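PDB 6UYH: prolyl-tRNA synthetase from Naegleria fowleri, which binds the inhibitor halofuginone and probably joins proline to its cognate tRNA at the expense of ATP, as class II prolyl-tRNA synthetases do. Local coordinates for residues V418-W423 against N434-P439; I438-S443 against C505-G510. All blocks are in the same frame, centred on the assembly; numbering follows the deposited sequence.

Contact 1: V418-W423 against N434-P439; sequences VVTRTW and NMCLIP. With EDO (1,2-ethanediol), chain B.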
loop_
_atom_site.group_PDB
_atom_site.type_symbol
_atom_site.label_atom_id
_atom_site.label_comp_id
_atom_site.label_asym_id
_atom_site.label_seq_id
_atom_site.Cartn_x
_atom_site.Cartn_y
_atom_site.Cartn_z
ATOM N N VAL A 418 -31.502 -23.419 5.124
ATOM C CA VAL A 418 -32.766 -24.119 5.285
ATOM C C VAL A 418 -33.870 -23.248 4.705
ATOM O O VAL A 418 -33.967 -22.063 5.042
ATOM C CB VAL A 418 -33.051 -24.418 6.766
ATOM C CG1 VAL A 418 -34.385 -25.119 6.916
ATOM C CG2 VAL A 418 -31.914 -25.248 7.366
ATOM N N VAL A 419 -34.715 -23.842 3.866
ATOM C CA VAL A 419 -35.934 -23.175 3.411
ATOM C C VAL A 419 -36.939 -23.160 4.558
ATOM O O VAL A 419 -37.363 -24.216 5.044
ATOM C CB VAL A 419 -36.522 -23.889 2.188
ATOM C CG1 VAL A 419 -37.834 -23.226 1.763
ATOM C CG2 VAL A 419 -35.530 -23.902 1.045
ATOM N N THR A 420 -37.338 -21.967 4.989
ATOM C CA THR A 420 -38.245 -21.820 6.126
ATOM C C THR A 420 -39.475 -21.046 5.656
ATOM O O THR A 420 -39.451 -19.814 5.564
ATOM C CB THR A 420 -37.542 -21.143 7.312
ATOM O OG1 THR A 420 -37.055 -19.848 6.941
ATOM C CG2 THR A 420 -36.360 -21.986 7.775
ATOM N N ARG A 421 -40.554 -21.775 5.361
ATOM C CA ARG A 421 -41.750 -21.154 4.809
ATOM C C ARG A 421 -42.615 -20.465 5.859
ATOM O O ARG A 421 -43.446 -19.625 5.491
ATOM C CB ARG A 421 -42.583 -22.205 4.068
ATOM C CG ARG A 421 -41.902 -22.747 2.810
ATOM C CD ARG A 421 -42.621 -24.007 2.355
ATOM N NE ARG A 421 -42.032 -24.634 1.176
ATOM C CZ ARG A 421 -40.999 -25.469 1.207
ATOM N NH1 ARG A 421 -40.406 -25.758 2.358
ATOM N NH2 ARG A 421 -40.550 -26.008 0.082
ATOM N N THR A 422 -42.456 -20.805 7.138
ATOM C CA THR A 422 -43.292 -20.284 8.214
ATOM C C THR A 422 -42.417 -19.847 9.381
ATOM O O THR A 422 -41.253 -20.243 9.498
ATOM C CB THR A 422 -44.312 -21.324 8.714
ATOM O OG1 THR A 422 -43.618 -22.429 9.304
ATOM C CG2 THR A 422 -45.193 -21.807 7.578
ATOM N N TRP A 423 -42.996 -19.025 10.257
ATOM C CA TRP A 423 -42.229 -18.503 11.386
ATOM C C TRP A 423 -41.705 -19.587 12.316
ATOM O O TRP A 423 -40.524 -19.515 12.703
ATOM C CB TRP A 423 -43.057 -17.481 12.171
ATOM C CG TRP A 423 -42.211 -16.864 13.211
ATOM C CD1 TRP A 423 -42.127 -17.215 14.533
ATOM C CD2 TRP A 423 -41.252 -15.822 13.006
ATOM N NE1 TRP A 423 -41.185 -16.432 15.166
ATOM C CE2 TRP A 423 -40.638 -15.567 14.249
ATOM C CE3 TRP A 423 -40.865 -15.067 11.895
ATOM C CZ2 TRP A 423 -39.659 -14.587 14.410
ATOM C CZ3 TRP A 423 -39.893 -14.093 12.055
ATOM C CH2 TRP A 423 -39.305 -13.859 13.307
ATOM N N ASN A 434 -28.528 -21.955 11.576
ATOM C CA ASN A 434 -28.680 -22.016 10.134
ATOM C C ASN A 434 -28.980 -20.641 9.565
ATOM O O ASN A 434 -29.437 -19.734 10.268
ATOM C CB ASN A 434 -29.808 -22.977 9.743
ATOM C CG ASN A 434 -29.537 -24.396 10.173
ATOM O OD1 ASN A 434 -28.738 -25.091 9.554
ATOM N ND2 ASN A 434 -30.214 -24.844 11.238
ATOM N N MET A 435 -28.689 -20.490 8.275
ATOM C CA MET A 435 -29.258 -19.416 7.485
ATOM C C MET A 435 -30.579 -19.898 6.905
ATOM O O MET A 435 -30.757 -21.090 6.644
ATOM C CB MET A 435 -28.311 -18.995 6.367
ATOM C CG MET A 435 -26.948 -18.595 6.877
ATOM S SD MET A 435 -25.966 -17.851 5.563
ATOM C CE MET A 435 -25.368 -19.313 4.729
ATOM N N CYS A 436 -31.503 -18.959 6.708
ATOM C CA CYS A 436 -32.881 -19.277 6.372
ATOM C C CYS A 436 -33.287 -18.573 5.086
ATOM O O CYS A 436 -33.082 -17.364 4.949
ATOM C CB CYS A 436 -33.829 -18.855 7.493
ATOM S SG CYS A 436 -33.407 -19.569 9.091
ATOM N N LEU A 437 -33.895 -19.325 4.172
ATOM C CA LEU A 437 -34.502 -18.754 2.979
ATOM C C LEU A 437 -35.979 -18.552 3.270
ATOM O O LEU A 437 -36.689 -19.517 3.584
ATOM C CB LEU A 437 -34.316 -19.662 1.763
ATOM C CG LEU A 437 -32.998 -19.648 0.998
ATOM C CD1 LEU A 437 -32.953 -20.859 0.065
ATOM C CD2 LEU A 437 -32.839 -18.351 0.214
ATOM N N ILE A 438 -36.434 -17.303 3.207
ATOM C CA ILE A 438 -37.820 -17.011 3.572
ATOM C C ILE A 438 -38.553 -16.396 2.384
ATOM O O ILE A 438 -37.935 -15.720 1.547
ATOM C CB ILE A 438 -37.904 -16.086 4.801
ATOM C CG1 ILE A 438 -37.347 -14.692 4.491
ATOM C CG2 ILE A 438 -37.183 -16.704 5.980
ATOM C CD1 ILE A 438 -37.766 -13.638 5.509
ATOM N N PRO A 439 -39.863 -16.607 2.271
ATOM C CA PRO A 439 -40.648 -15.830 1.307
ATOM C C PRO A 439 -40.525 -14.358 1.651
ATOM O O PRO A 439 -40.551 -13.976 2.822
ATOM C CB PRO A 439 -42.086 -16.336 1.503
ATOM C CG PRO A 439 -42.039 -17.366 2.550
ATOM C CD PRO A 439 -40.702 -17.389 3.194
HETATM C C1 EDO B . -37.550 -28.563 1.745
HETATM O O1 EDO B . -38.366 -27.868 2.690
HETATM C C2 EDO B . -37.158 -27.611 0.626
HETATM O O2 EDO B . -38.265 -27.456 -0.266
#

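Contact 2: I438-S443 against C505-G510; sequences IPWHES and CWALFG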
loop_
_atom_site.group_PDB
_atom_site.type_symbol
_atom_site.label_atom_id
_atom_site.label_comp_id
_atom_site.label_asym_id
_atom_site.label_seq_id
_atom_site.Cartn_x
_atom_site.Cartn_y
_atom_site.Cartn_z
ATOM N N ILE A 438 -36.434 -17.303 3.207
ATOM C CA ILE A 438 -37.820 -17.011 3.572
ATOM C C ILE A 438 -38.553 -16.396 2.384
ATOM O O ILE A 438 -37.935 -15.720 1.547
ATOM C CB ILE A 438 -37.904 -16.086 4.801
ATOM C CG1 ILE A 438 -37.347 -14.692 4.491
ATOM C CG2 ILE A 438 -37.183 -16.704 5.980
ATOM C CD1 ILE A 438 -37.766 -13.638 5.509
ATOM N N PRO A 439 -39.863 -16.607 2.271
ATOM C CA PRO A 439 -40.648 -15.830 1.307
ATOM C C PRO A 439 -40.525 -14.358 1.651
ATOM O O PRO A 439 -40.551 -13.976 2.822
ATOM C CB PRO A 439 -42.086 -16.336 1.503
ATOM C CG PRO A 439 -42.039 -17.366 2.550
ATOM C CD PRO A 439 -40.702 -17.389 3.194
ATOM N N TRP A 440 -40.369 -13.526 0.628
ATOM C CA TRP A 440 -39.995 -12.144 0.869
ATOM C C TRP A 440 -40.773 -11.220 -0.051
ATOM O O TRP A 440 -40.911 -11.505 -1.240
ATOM C CB TRP A 440 -38.487 -11.970 0.653
ATOM C CG TRP A 440 -37.986 -10.584 0.868
ATOM C CD1 TRP A 440 -37.382 -9.783 -0.054
ATOM C CD2 TRP A 440 -38.053 -9.820 2.079
ATOM N NE1 TRP A 440 -37.064 -8.570 0.509
ATOM C CE2 TRP A 440 -37.456 -8.571 1.819
ATOM C CE3 TRP A 440 -38.544 -10.076 3.360
ATOM C CZ2 TRP A 440 -37.350 -7.571 2.791
ATOM C CZ3 TRP A 440 -38.445 -9.079 4.325
ATOM C CH2 TRP A 440 -37.852 -7.848 4.034
ATOM N N HIS A 441 -41.308 -10.136 0.508
ATOM C CA HIS A 441 -41.713 -8.974 -0.273
ATOM C C HIS A 441 -41.008 -7.777 0.334
ATOM O O HIS A 441 -41.146 -7.521 1.534
ATOM C CB HIS A 441 -43.231 -8.770 -0.275
ATOM C CG HIS A 441 -43.681 -7.705 -1.225
ATOM N ND1 HIS A 441 -44.561 -7.951 -2.257
ATOM C CD2 HIS A 441 -43.357 -6.391 -1.311
ATOM C CE1 HIS A 441 -44.766 -6.835 -2.934
ATOM N NE2 HIS A 441 -44.043 -5.874 -2.383
ATOM N N GLU A 442 -40.262 -7.045 -0.490
ATOM C CA GLU A 442 -39.383 -5.992 0.013
ATOM C C GLU A 442 -40.152 -4.964 0.833
ATOM O O GLU A 442 -41.193 -4.450 0.405
ATOM C CB GLU A 442 -38.672 -5.304 -1.154
ATOM C CG GLU A 442 -37.862 -4.076 -0.738
ATOM C CD GLU A 442 -36.758 -4.407 0.267
ATOM O OE1 GLU A 442 -36.038 -5.406 0.061
ATOM O OE2 GLU A 442 -36.624 -3.668 1.265
ATOM N N SER A 443 -39.622 -4.665 2.021
ATOM C CA SER A 443 -40.235 -3.738 2.961
ATOM C C SER A 443 -39.291 -3.488 4.129
ATOM O O SER A 443 -38.884 -4.439 4.802
ATOM C CB SER A 443 -41.563 -4.297 3.471
ATOM O OG SER A 443 -42.012 -3.605 4.618
ATOM N N CYS A 505 -40.242 -13.224 -4.061
ATOM C CA CYS A 505 -38.901 -13.784 -4.197
ATOM C C CYS A 505 -38.544 -14.433 -2.871
ATOM O O CYS A 505 -39.330 -14.406 -1.915
ATOM C CB CYS A 505 -37.875 -12.708 -4.586
ATOM S SG CYS A 505 -37.674 -11.440 -3.334
ATOM N N TRP A 506 -37.349 -15.024 -2.819
ATOM C CA TRP A 506 -36.804 -15.595 -1.601
ATOM C C TRP A 506 -35.656 -14.735 -1.111
ATOM O O TRP A 506 -34.816 -14.307 -1.909
ATOM C CB TRP A 506 -36.296 -17.020 -1.840
ATOM C CG TRP A 506 -37.376 -18.015 -2.141
ATOM C CD1 TRP A 506 -37.842 -18.362 -3.373
ATOM C CD2 TRP A 506 -38.092 -18.818 -1.193
ATOM N NE1 TRP A 506 -38.815 -19.332 -3.253
ATOM C CE2 TRP A 506 -38.988 -19.627 -1.924
ATOM C CE3 TRP A 506 -38.068 -18.928 0.205
ATOM C CZ2 TRP A 506 -39.856 -20.534 -1.306
ATOM C CZ3 TRP A 506 -38.929 -19.831 0.820
ATOM C CH2 TRP A 506 -39.814 -20.620 0.060
ATOM N N ALA A 507 -35.633 -14.468 0.190
ATOM C CA ALA A 507 -34.539 -13.736 0.814
ATOM C C ALA A 507 -33.803 -14.614 1.820
ATOM O O ALA A 507 -34.405 -15.434 2.524
ATOM C CB ALA A 507 -35.049 -12.466 1.510
ATOM N N LEU A 508 -32.488 -14.411 1.902
ATOM C CA LEU A 508 -31.653 -15.104 2.874
ATOM C C LEU A 508 -31.528 -14.232 4.122
ATOM O O LEU A 508 -31.101 -13.073 4.042
ATOM C CB LEU A 508 -30.282 -15.406 2.264
ATOM C CG LEU A 508 -29.397 -16.428 2.977
ATOM C CD1 LEU A 508 -29.982 -17.821 2.872
ATOM C CD2 LEU A 508 -27.955 -16.369 2.406
ATOM N N PHE A 509 -31.955 -14.780 5.261
ATOM C CA PHE A 509 -31.895 -14.131 6.558
ATOM C C PHE A 509 -31.071 -14.994 7.499
ATOM O O PHE A 509 -31.054 -16.224 7.378
ATOM C CB PHE A 509 -33.305 -13.942 7.165
ATOM C CG PHE A 509 -33.994 -12.679 6.733
ATOM C CD1 PHE A 509 -34.399 -12.511 5.417
ATOM C CD2 PHE A 509 -34.241 -11.661 7.649
ATOM C CE1 PHE A 509 -35.039 -11.352 5.018
ATOM C CE2 PHE A 509 -34.881 -10.486 7.251
ATOM C CZ PHE A 509 -35.281 -10.336 5.934
ATOM N N GLY A 510 -30.421 -14.354 8.459
ATOM C CA GLY A 510 -29.629 -15.109 9.414
ATOM C C GLY A 510 -29.007 -14.199 10.449
ATOM O O GLY A 510 -29.091 -12.969 10.367
#

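Contact 1: V418-W423 against N434-P439
The carbonyl oxygen of Leu437 meets Thr420 twice: the backbone N donates a nearly straight bond (Thr420 N to Leu437 O, 2.9 Å, 170° at the hydrogen), and the hydroxyl adds a weak one (Thr420 OG1 to Leu437 O, 3.4 Å). This pair of bonds, one firm and one weak, ends the parallel pairing in a beta-alpha-beta unit of the C-terminal prolyl-tRNA synthetase domain, in which strand 417-419, helix 423-431 and strand 435-440 follow one another. Two further backbone bonds, Val418 N to Met435 O and Leu437 N to Val418 O, both 2.9 Å, complete the pairing, and Cys436 CA sends a C-H toward that same Val418 oxygen.

Beta-branched valines suit the extended backbone of strand 417-419. On the side of Val418 and Cys436, Val418 lays CG2 against the amide carbon CG of Asn434 at 3.8 Å. Asn434 spends its ND2 on Ala429 O in the last turn of helix 423-431, a bond well suited to an amide where the chain turns back into the strand. On the side of Val419 and Leu437, Val419 CG2 and Leu437 CD1 meet at 4.1 Å.

Threonine fits where the strand runs out because it is both polar and apolar. With Thr420 OG1 set between its own N and carbonyl carbon (chi1 59°), the hydroxyl reaches Leu437 O while also touching Ile438 CG2 at 3.3 Å; its methyl CG2 rests near Cys436 CB and SG. Pro439, without an N-H, meets Thr420 O through ring carbon CD. Beyond, Arg421 extends from CG to NE and lies with one guanidinium face over Val419 CG1. Its NH1 and NH2 bond an ethanediol, probably from the crystallisation liquor, with Arg421 NH2 2.7 Å from ethanediol O2.

Contact 2: I438-S443 against C505-G510
Ile438 and Ala507 form an antiparallel hydrogen-bonded pair in the sheet of the C-terminal prolyl-tRNA synthetase domain, with Ile438 N to Ala507 O at 2.8 Å and Ala507 N to Ile438 O at 3.0 Å, both donors in the carbonyl plane; the short segments 438-440 and 505-510 run at 124° to each other, well off antiparallel. Toward strand 505-510 Pro439 loses no bond, since its pair with Trp506 is a non-hydrogen-bonded one, and Pro439 CD meets Trp506 CZ3. The Trp506 indole NE1 turns elsewhere, to Pro486 O. Pairing weakens toward Trp440 and Cys505: Trp440 N to Cys505 O is bent, 137° at the hydrogen, and the return bond is weak.

Ile438, Trp440, Cys505 and Ala507 share one face; Ile450 of helix 444-457 packs on Ile438, Trp440 and Phe509. Trp440, its CG anti to N, swings its indole across the neighbouring strand. Small Ala507 admits it, placing CB over the five-membered ring in a CH-pi contact, 3.5 Å from Trp440 CG. Phe509 approaches the six-membered ring obliquely, planes at 55°, while Ile438 sets CD1 over the phenyl face, 3.9 Å from its centroid. At the indole edge sits a sulfur-aromatic contact, Cys505 SG 3.7 Å from Trp440 CD1.

How the contacts relate
From the N terminus, strand 417-419 comes first and helix 423-431 carries the chain to strand 435-440, so contact 1 closes a short parallel crossover. The chain then passes through helices 444-457 and 462-466 and strand 474-479 before strand 505-512 returns antiparallel, and contact 2 closes this much longer excursion. The two closures follow one another, overlapping only at Ile438 and Pro439, and neither nests in the other. Strand 435-440 thus lies between 417-419 and 505-512, the latter carrying the pairing on to 474-479. Cys436 O probably accepts a bond from Phe509 N, continuing the pairing of contact 2 alongside contact 1. Trp506 also reaches the first strand, its CH2 packing on Val419 CG1.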